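Local coordinates for protein thymidylate synthase 1 (Bacillus subtilis, PDB 1BKP) that catalyses the reductive methylation of dUMP to dTMP, with 5,10-methylenetetrahydrofolate as methyl donor and reductant, at residues L129-P137 and M201-E209. Residues are numbered along the deposited sequence; the frame is centred on the assembly and turned at random.
Sequences LLHQLKNNP and MIAQVTGYE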
ATOM      1  N   LEU A 129     -16.730  -0.582  -6.928  1.00 10.86           N
ATOM      2  CA  LEU A 129     -16.194   0.689  -6.416  1.00 11.27           C
ATOM      3  C   LEU A 129     -17.103   1.860  -6.803  1.00 13.09           C
ATOM      4  O   LEU A 129     -17.429   2.715  -5.943  1.00 14.73           O
ATOM      5  CB  LEU A 129     -14.790   0.954  -7.079  1.00 11.16           C
ATOM      6  CG  LEU A 129     -14.169   2.386  -6.771  1.00 12.81           C
ATOM      7  CD1 LEU A 129     -13.855   2.507  -5.260  1.00 12.88           C
ATOM      8  CD2 LEU A 129     -12.903   2.726  -7.643  1.00 16.42           C
ATOM      9  N   LEU A 130     -17.553   1.918  -8.064  1.00 14.30           N
ATOM     10  CA  LEU A 130     -18.383   3.079  -8.501  1.00 14.79           C
ATOM     11  C   LEU A 130     -19.675   3.193  -7.655  1.00 16.22           C
ATOM     12  O   LEU A 130     -20.003   4.283  -7.102  1.00 15.58           O
ATOM     13  CB  LEU A 130     -18.731   2.933  -9.980  1.00 14.84           C
ATOM     14  CG  LEU A 130     -17.557   3.307 -10.912  1.00 17.35           C
ATOM     15  CD1 LEU A 130     -17.995   3.010 -12.276  1.00 18.70           C
ATOM     16  CD2 LEU A 130     -17.048   4.799 -10.839  1.00 17.78           C
ATOM     17  N   HIS A 131     -20.270   2.020  -7.399  1.00 15.11           N
ATOM     18  CA  HIS A 131     -21.488   1.936  -6.616  1.00 14.16           C
ATOM     19  C   HIS A 131     -21.225   2.405  -5.181  1.00 15.52           C
ATOM     20  O   HIS A 131     -21.968   3.188  -4.618  1.00 16.48           O
ATOM     21  CB  HIS A 131     -22.038   0.527  -6.630  1.00 15.61           C
ATOM     22  CG  HIS A 131     -23.259   0.348  -5.730  1.00 19.04           C
ATOM     23  ND1 HIS A 131     -23.153   0.177  -4.365  1.00 19.93           N
ATOM     24  CD2 HIS A 131     -24.579   0.410  -5.997  1.00 19.52           C
ATOM     25  CE1 HIS A 131     -24.364   0.166  -3.832  1.00 19.34           C
ATOM     26  NE2 HIS A 131     -25.246   0.300  -4.796  1.00 19.61           N
ATOM     27  N   GLN A 132     -20.146   1.894  -4.579  1.00 15.98           N
ATOM     28  CA  GLN A 132     -19.795   2.211  -3.180  1.00 14.36           C
ATOM     29  C   GLN A 132     -19.387   3.665  -2.913  1.00 13.11           C
ATOM     30  O   GLN A 132     -19.755   4.246  -1.870  1.00 12.93           O
ATOM     31  CB  GLN A 132     -18.691   1.259  -2.693  1.00 14.86           C
ATOM     32  CG  GLN A 132     -19.212  -0.220  -2.528  1.00 19.90           C
ATOM     33  CD  GLN A 132     -20.361  -0.320  -1.455  1.00 34.37           C
ATOM     34  OE1 GLN A 132     -21.526  -0.363  -1.785  1.00 37.85           O
ATOM     35  NE2 GLN A 132     -19.993  -0.306  -0.197  1.00 22.57           N
ATOM     36  N   LEU A 133     -18.692   4.277  -3.874  1.00 11.34           N
ATOM     37  CA  LEU A 133     -18.338   5.678  -3.705  1.00 10.74           C
ATOM     38  C   LEU A 133     -19.633   6.543  -3.642  1.00 12.20           C
ATOM     39  O   LEU A 133     -19.702   7.537  -2.910  1.00 13.43           O
ATOM     40  CB  LEU A 133     -17.486   6.143  -4.901  1.00 11.61           C
ATOM     41  CG  LEU A 133     -16.035   5.605  -4.909  1.00 13.54           C
ATOM     42  CD1 LEU A 133     -15.310   6.032  -6.199  1.00 13.69           C
ATOM     43  CD2 LEU A 133     -15.310   6.170  -3.603  1.00  9.52           C
ATOM     44  N   LYS A 134     -20.644   6.162  -4.413  1.00 13.86           N
ATOM     45  CA  LYS A 134     -21.901   6.933  -4.373  1.00 16.25           C
ATOM     46  C   LYS A 134     -22.814   6.567  -3.207  1.00 18.52           C
ATOM     47  O   LYS A 134     -23.479   7.440  -2.686  1.00 21.83           O
ATOM     48  CB  LYS A 134     -22.743   6.704  -5.665  1.00 15.53           C
ATOM     49  CG  LYS A 134     -22.026   7.230  -6.939  1.00 21.39           C
ATOM     50  CD  LYS A 134     -22.862   7.064  -8.208  1.00 19.81           C
ATOM     51  CE  LYS A 134     -22.887   5.577  -8.599  1.00 24.18           C
ATOM     52  NZ  LYS A 134     -23.423   5.406  -9.993  1.00 36.27           N
ATOM     53  N   ASN A 135     -22.884   5.288  -2.861  1.00 17.58           N
ATOM     54  CA  ASN A 135     -23.850   4.786  -1.870  1.00 17.82           C
ATOM     55  C   ASN A 135     -23.314   4.498  -0.469  1.00 19.79           C
ATOM     56  O   ASN A 135     -24.088   4.481   0.474  1.00 18.32           O
ATOM     57  CB  ASN A 135     -24.495   3.496  -2.427  1.00 17.44           C
ATOM     58  CG  ASN A 135     -25.303   3.775  -3.691  1.00 23.37           C
ATOM     59  OD1 ASN A 135     -24.874   3.568  -4.851  1.00 17.55           O
ATOM     60  ND2 ASN A 135     -26.362   4.434  -3.476  1.00 18.02           N
ATOM     61  N   ASN A 136     -22.010   4.328  -0.341  1.00 16.12           N
ATOM     62  CA  ASN A 136     -21.431   4.095   0.986  1.00 18.80           C
ATOM     63  C   ASN A 136     -20.180   4.947   0.977  1.00 18.69           C
ATOM     64  O   ASN A 136     -19.050   4.433   1.144  1.00 16.47           O
ATOM     65  CB  ASN A 136     -21.106   2.582   1.121  1.00 19.24           C
ATOM     66  CG  ASN A 136     -20.672   2.184   2.503  1.00 30.39           C
ATOM     67  OD1 ASN A 136     -20.088   1.117   2.671  1.00 40.82           O
ATOM     68  ND2 ASN A 136     -20.898   3.033   3.480  1.00 24.40           N
ATOM     69  N   PRO A 137     -20.362   6.283   0.852  1.00 18.58           N
ATOM     70  CA  PRO A 137     -19.163   7.162   0.786  1.00 17.96           C
ATOM     71  C   PRO A 137     -18.155   7.061   1.898  1.00 18.32           C
ATOM     72  O   PRO A 137     -16.978   7.161   1.654  1.00 17.41           O
ATOM     73  CB  PRO A 137     -19.734   8.568   0.792  1.00 16.95           C
ATOM     74  CG  PRO A 137     -21.204   8.402   1.299  1.00 16.05           C
ATOM     75  CD  PRO A 137     -21.644   7.059   0.887  1.00 16.79           C
ATOM     76  N   MET A 201     -11.639  11.344 -13.861  1.00 13.61           N
ATOM     77  CA  MET A 201     -12.759  10.645 -14.530  1.00 13.79           C
ATOM     78  C   MET A 201     -13.832  10.187 -13.548  1.00 16.76           C
ATOM     79  O   MET A 201     -15.048  10.404 -13.757  1.00 16.69           O
ATOM     80  CB  MET A 201     -12.264   9.392 -15.220  1.00 13.63           C
ATOM     81  CG  MET A 201     -11.450   9.781 -16.536  1.00 16.99           C
ATOM     82  SD  MET A 201     -10.576   8.289 -17.121  1.00 20.57           S
ATOM     83  CE  MET A 201     -11.865   7.256 -17.805  1.00 20.32           C
ATOM     84  N   ILE A 202     -13.352   9.567 -12.460  1.00 19.30           N
ATOM     85  CA  ILE A 202     -14.248   8.932 -11.483  1.00 18.54           C
ATOM     86  C   ILE A 202     -14.965   9.992 -10.669  1.00 13.77           C
ATOM     87  O   ILE A 202     -16.137   9.871 -10.417  1.00 13.14           O
ATOM     88  CB  ILE A 202     -13.568   7.737 -10.582  1.00 19.81           C
ATOM     89  CG1 ILE A 202     -13.369   6.459 -11.460  1.00 19.88           C
ATOM     90  CG2 ILE A 202     -14.549   7.425  -9.339  1.00 16.53           C
ATOM     91  CD1 ILE A 202     -12.549   5.379 -10.851  1.00 26.55           C
ATOM     92  N   ALA A 203     -14.285  11.053 -10.311  1.00 13.35           N
ATOM     93  CA  ALA A 203     -14.940  12.107  -9.554  1.00 14.03           C
ATOM     94  C   ALA A 203     -16.096  12.738 -10.411  1.00 18.58           C
ATOM     95  O   ALA A 203     -17.198  13.045  -9.874  1.00 17.80           O
ATOM     96  CB  ALA A 203     -13.901  13.180  -9.221  1.00 12.43           C
ATOM     97  N   GLN A 204     -15.856  12.843 -11.754  1.00 18.66           N
ATOM     98  CA  GLN A 204     -16.824  13.468 -12.616  1.00 19.42           C
ATOM     99  C   GLN A 204     -18.092  12.637 -12.667  1.00 19.74           C
ATOM    100  O   GLN A 204     -19.156  13.199 -12.544  1.00 22.12           O
ATOM    101  CB  GLN A 204     -16.247  13.698 -14.026  1.00 24.53           C
ATOM    102  CG  GLN A 204     -17.357  14.156 -15.053  1.00 24.43           C
ATOM    103  CD  GLN A 204     -16.745  14.699 -16.327  1.00 18.48           C
ATOM    104  OE1 GLN A 204     -15.852  15.527 -16.260  1.00 26.19           O
ATOM    105  NE2 GLN A 204     -17.229  14.232 -17.515  1.00 15.08           N
ATOM    106  N   VAL A 205     -17.974  11.314 -12.742  1.00 17.54           N
ATOM    107  CA  VAL A 205     -19.130  10.463 -12.859  1.00 18.84           C
ATOM    108  C   VAL A 205     -19.854  10.044 -11.548  1.00 20.23           C
ATOM    109  O   VAL A 205     -20.928   9.419 -11.593  1.00 20.89           O
ATOM    110  CB  VAL A 205     -18.831   9.276 -13.712  1.00 20.70           C
ATOM    111  CG1 VAL A 205     -18.428   9.748 -15.087  1.00 21.44           C
ATOM    112  CG2 VAL A 205     -17.759   8.358 -13.082  1.00 21.10           C
ATOM    113  N   THR A 206     -19.238  10.344 -10.394  1.00 20.03           N
ATOM    114  CA  THR A 206     -19.821  10.011  -9.123  1.00 19.06           C
ATOM    115  C   THR A 206     -20.294  11.304  -8.456  1.00 23.23           C
ATOM    116  O   THR A 206     -20.853  11.287  -7.365  1.00 26.39           O
ATOM    117  CB  THR A 206     -18.866   9.276  -8.247  1.00 14.32           C
ATOM    118  OG1 THR A 206     -17.647  10.048  -8.050  1.00 14.93           O
ATOM    119  CG2 THR A 206     -18.597   7.897  -8.839  1.00 10.36           C
ATOM    120  N   GLY A 207     -19.994  12.410  -9.074  1.00 21.85           N
ATOM    121  CA  GLY A 207     -20.426  13.682  -8.568  1.00 22.83           C
ATOM    122  C   GLY A 207     -19.664  14.319  -7.444  1.00 23.52           C
ATOM    123  O   GLY A 207     -20.277  15.026  -6.604  1.00 24.37           O
ATOM    124  N   TYR A 208     -18.368  14.049  -7.317  1.00 18.47           N
ATOM    125  CA  TYR A 208     -17.635  14.696  -6.239  1.00 15.00           C
ATOM    126  C   TYR A 208     -16.655  15.636  -6.789  1.00 14.23           C
ATOM    127  O   TYR A 208     -16.388  15.649  -8.008  1.00 16.47           O
ATOM    128  CB  TYR A 208     -16.838  13.647  -5.391  1.00 14.80           C
ATOM    129  CG  TYR A 208     -17.702  12.686  -4.665  1.00 12.96           C
ATOM    130  CD1 TYR A 208     -18.515  13.129  -3.593  1.00 13.19           C
ATOM    131  CD2 TYR A 208     -17.766  11.325  -5.048  1.00 12.21           C
ATOM    132  CE1 TYR A 208     -19.371  12.239  -2.915  1.00 11.30           C
ATOM    133  CE2 TYR A 208     -18.604  10.446  -4.415  1.00 14.56           C
ATOM    134  CZ  TYR A 208     -19.405  10.907  -3.336  1.00 14.45           C
ATOM    135  OH  TYR A 208     -20.230  10.032  -2.642  1.00 17.51           O
ATOM    136  N   GLU A 209     -16.216  16.529  -5.944  1.00 15.06           N
ATOM    137  CA  GLU A 209     -15.164  17.475  -6.273  1.00 15.38           C
ATOM    138  C   GLU A 209     -13.832  16.683  -6.085  1.00 17.27           C
ATOM    139  O   GLU A 209     -13.834  15.674  -5.399  1.00 16.58           O
ATOM    140  CB  GLU A 209     -15.151  18.607  -5.247  1.00 10.00           C
ATOM    141  CG  GLU A 209     -16.173  19.705  -5.570  1.00 31.07           C
ATOM    142  CD  GLU A 209     -15.715  21.071  -5.042  1.00 68.90           C
ATOM    143  OE1 GLU A 209     -15.044  21.138  -3.971  1.00 66.30           O
ATOM    144  OE2 GLU A 209     -16.016  22.081  -5.719  1.00 84.26           O
TER
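Two helices of the thymidylate synthase fold, 125-135 and 188-206, pack against each other at their C-terminal turns, Leu133 and Leu130 of the first meeting Ile202 and Thr206 of the second. The axes of segments 129-135 and 201-206 approach to 10.5 Å and cross at -56°. CD1 of Leu133 presses against CG2 of Ile202 at 3.5 Å, the two side chains at about a right angle; Trp166 and Leu173 of the neighbouring sheet touch both residues. Leu130 reaches the partner with one branch, CD2, which lies 3.9 Å from CG2 of Ile202 and 4.0 Å from CG2 of Thr206. In that threonine OG1 sits between the backbone N and the carbonyl carbon (chi1 57°), which turns it back onto its own helix to donate to O of Ile202 at 2.8 Å, while CG2 also faces CG of Lys134 at 4.0 Å.

Gly207, with positive phi, is the first residue to leave helical phi/psi, and Tyr208 reaches across to the end of the first helix, its ring packed on Val168 and Leu173. CB of Pro137 lies 3.8 Å from OH of Tyr208; Pro137 also packs on Phe24 of the second subunit. Lacking an N-H, Pro137 cannot make the usual i+4 bond to O of Leu133, and the Tyr208 hydroxyl serves that oxygen. A phenylalanine here would probably leave the Leu133 carbonyl without its phenol donor, losing the one hydrogen bond between the segments. OH of Tyr208 stands 2.6 Å from O of Leu133, tilted 24° from the carbonyl plane, with that oxygen at the ring's edge, near its plane.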